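Local structure of putative branched-chain amino acid ABC transporter (Chromobacterium violaceum, 4PYR) at residues M222-M227 and Q246-Y251. The protein is probably a periplasmic lipoprotein of the LppC family, built like periplasmic binding proteins, that binds glutathione in the crystal and may regulate an enzyme. Residues are numbered along the deposited sequence; the frame is centred on the assembly and turned at random.
Sequences MPWFLM and QTERLY
Trp224 and Glu248 make the one hydrogen bond between the short helix 223-226 and the start of helix 245-265. Trp224 NE1 donates its N-H to Glu248 OE2 over 2.8 Å, bent to 146° and reaching the oxygen on its anti side. Glutamate suits this buried spot because its extended chain, with CG anti to the backbone N (chi1 -174°), carries an acceptor across to the indole, which supplies both an N-H and a flat apolar ring; Arg238, a distant and weak ion partner of OE2, may also temper its charge.

Apolar contacts make up much of the remainder. The Phe225 ring suits methylenes: Glu248 CG lies 3.7 Å from its CE1, and Arg249 CG comes to the ring edge 3.5 Å from CE2. The unbranched methionine chain of Met222, modelled as selenomethionine, extends its CE to 3.5 Å from Arg249 CB. Farther along, Trp224 CZ2 approaches the edge of the Tyr251 ring, 3.6 Å from CE2, with the planes inclined at 47°; tyrosine adds a hydroxyl that reaches Pro237 O.

Met222 also touches Leu104, a glutathione-binding residue, placing this packing next to the glutathione pocket. Long polar side chains here serve twice: their methylenes fill the apolar interface, while the carboxylate is met inside the contact by the indole N-H, and the guanidinium beyond it by a salt bridge with Asp221 and a hydrogen bond to Asn206 O.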
loop_
_atom_site.group_PDB
_atom_site.type_symbol
_atom_site.label_atom_id
_atom_site.label_comp_id
_atom_site.label_asym_id
_atom_site.label_seq_id
_atom_site.Cartn_x
_atom_site.Cartn_y
_atom_site.Cartn_z
HETATM N N MSE A 222 3.996 -6.443 -2.809
HETATM C CA MSE A 222 3.103 -6.655 -3.911
HETATM C C MSE A 222 3.397 -7.854 -4.771
HETATM O O MSE A 222 4.545 -8.125 -5.089
HETATM C CB MSE A 222 3.199 -5.483 -4.863
HETATM C CG MSE A 222 2.815 -4.183 -4.199
HETATM SE SE MSE A 222 2.710 -2.869 -5.644
HETATM C CE MSE A 222 1.900 -1.506 -4.449
ATOM N N PRO A 223 2.353 -8.568 -5.223
ATOM C CA PRO A 223 2.511 -9.557 -6.318
ATOM C C PRO A 223 3.276 -8.995 -7.507
ATOM O O PRO A 223 4.063 -9.733 -8.154
ATOM C CB PRO A 223 1.056 -9.871 -6.712
ATOM C CG PRO A 223 0.335 -9.669 -5.443
ATOM C CD PRO A 223 0.951 -8.460 -4.778
ATOM N N TRP A 224 3.102 -7.700 -7.759
ATOM C CA TRP A 224 3.776 -7.046 -8.862
ATOM C C TRP A 224 5.307 -7.309 -8.852
ATOM O O TRP A 224 5.926 -7.443 -9.934
ATOM C CB TRP A 224 3.492 -5.547 -8.814
ATOM C CG TRP A 224 4.037 -4.796 -9.987
ATOM C CD1 TRP A 224 5.043 -3.869 -9.982
ATOM C CD2 TRP A 224 3.561 -4.866 -11.331
ATOM N NE1 TRP A 224 5.232 -3.372 -11.253
ATOM C CE2 TRP A 224 4.327 -3.963 -12.096
ATOM C CE3 TRP A 224 2.584 -5.618 -11.966
ATOM C CZ2 TRP A 224 4.151 -3.818 -13.461
ATOM C CZ3 TRP A 224 2.405 -5.450 -13.320
ATOM C CH2 TRP A 224 3.166 -4.565 -14.038
ATOM N N PHE A 225 5.890 -7.351 -7.652
ATOM C CA PHE A 225 7.318 -7.657 -7.486
ATOM C C PHE A 225 7.587 -9.136 -7.199
ATOM O O PHE A 225 8.589 -9.708 -7.667
ATOM C CB PHE A 225 7.908 -6.825 -6.319
ATOM C CG PHE A 225 7.740 -5.329 -6.484
ATOM C CD1 PHE A 225 8.254 -4.662 -7.550
ATOM C CD2 PHE A 225 7.054 -4.611 -5.538
ATOM C CE1 PHE A 225 8.103 -3.290 -7.675
ATOM C CE2 PHE A 225 6.858 -3.252 -5.673
ATOM C CZ PHE A 225 7.399 -2.587 -6.727
ATOM N N LEU A 226 6.749 -9.771 -6.392
ATOM C CA LEU A 226 7.066 -11.084 -5.841
ATOM C C LEU A 226 6.517 -12.294 -6.623
ATOM O O LEU A 226 6.921 -13.414 -6.335
ATOM C CB LEU A 226 6.583 -11.170 -4.393
ATOM C CG LEU A 226 7.250 -10.200 -3.440
ATOM C CD1 LEU A 226 6.663 -10.337 -2.055
ATOM C CD2 LEU A 226 8.759 -10.417 -3.429
HETATM N N MSE A 227 5.558 -12.072 -7.525
HETATM C CA MSE A 227 4.856 -13.172 -8.181
HETATM C C MSE A 227 4.800 -12.911 -9.660
HETATM O O MSE A 227 3.761 -12.563 -10.199
HETATM C CB MSE A 227 3.448 -13.232 -7.577
HETATM C CG MSE A 227 3.494 -13.667 -6.127
HETATM SE SE MSE A 227 1.626 -13.839 -5.475
HETATM C CE MSE A 227 1.049 -15.380 -6.557
ATOM N N GLN A 246 9.515 2.294 -4.576
ATOM C CA GLN A 246 8.520 3.255 -4.060
ATOM C C GLN A 246 7.608 3.723 -5.179
ATOM O O GLN A 246 6.373 3.607 -5.121
ATOM C CB GLN A 246 9.254 4.452 -3.441
ATOM C CG GLN A 246 8.461 5.374 -2.522
ATOM C CD GLN A 246 9.360 6.356 -1.792
ATOM O OE1 GLN A 246 9.985 7.220 -2.413
ATOM N NE2 GLN A 246 9.438 6.229 -0.472
ATOM N N THR A 247 8.229 4.228 -6.229
ATOM C CA THR A 247 7.533 4.742 -7.399
ATOM C C THR A 247 6.777 3.683 -8.237
ATOM O O THR A 247 5.637 3.889 -8.655
ATOM C CB THR A 247 8.504 5.481 -8.306
ATOM O OG1 THR A 247 9.208 6.459 -7.534
ATOM C CG2 THR A 247 7.804 6.147 -9.419
ATOM N N GLU A 248 7.440 2.566 -8.527
ATOM C CA GLU A 248 6.811 1.461 -9.220
ATOM C C GLU A 248 5.588 0.954 -8.448
ATOM O O GLU A 248 4.640 0.494 -9.073
ATOM C CB GLU A 248 7.803 0.339 -9.443
ATOM C CG GLU A 248 7.202 -0.756 -10.286
ATOM C CD GLU A 248 8.208 -1.597 -11.040
ATOM O OE1 GLU A 248 9.421 -1.476 -10.788
ATOM O OE2 GLU A 248 7.759 -2.379 -11.908
ATOM N N ARG A 249 5.590 1.058 -7.113
ATOM C CA ARG A 249 4.383 0.719 -6.357
ATOM C C ARG A 249 3.240 1.617 -6.818
ATOM O O ARG A 249 2.109 1.156 -6.815
ATOM C CB ARG A 249 4.555 0.768 -4.820
ATOM C CG ARG A 249 5.354 -0.421 -4.262
ATOM C CD ARG A 249 5.452 -0.500 -2.739
ATOM N NE ARG A 249 6.488 -1.468 -2.468
ATOM C CZ ARG A 249 7.760 -1.141 -2.250
ATOM N NH1 ARG A 249 8.126 0.139 -2.150
ATOM N NH2 ARG A 249 8.658 -2.095 -2.082
ATOM N N LEU A 250 3.533 2.868 -7.181
ATOM C CA LEU A 250 2.473 3.794 -7.621
ATOM C C LEU A 250 1.963 3.441 -9.001
ATOM O O LEU A 250 0.801 3.616 -9.302
ATOM C CB LEU A 250 2.915 5.253 -7.606
ATOM C CG LEU A 250 3.342 5.805 -6.250
ATOM C CD1 LEU A 250 4.036 7.144 -6.411
ATOM C CD2 LEU A 250 2.116 5.918 -5.338
ATOM N N TYR A 251 2.827 2.926 -9.866
ATOM C CA TYR A 251 2.407 2.425 -11.178
ATOM C C TYR A 251 1.442 1.247 -11.011
ATOM O O TYR A 251 0.353 1.212 -11.647
ATOM C CB TYR A 251 3.665 1.995 -11.953
ATOM C CG TYR A 251 3.426 1.381 -13.315
ATOM C CD1 TYR A 251 3.243 2.183 -14.453
ATOM C CD2 TYR A 251 3.414 -0.002 -13.488
ATOM C CE1 TYR A 251 3.073 1.617 -15.722
ATOM C CE2 TYR A 251 3.214 -0.590 -14.745
ATOM C CZ TYR A 251 3.062 0.209 -15.861
ATOM O OH TYR A 251 2.888 -0.346 -17.112
#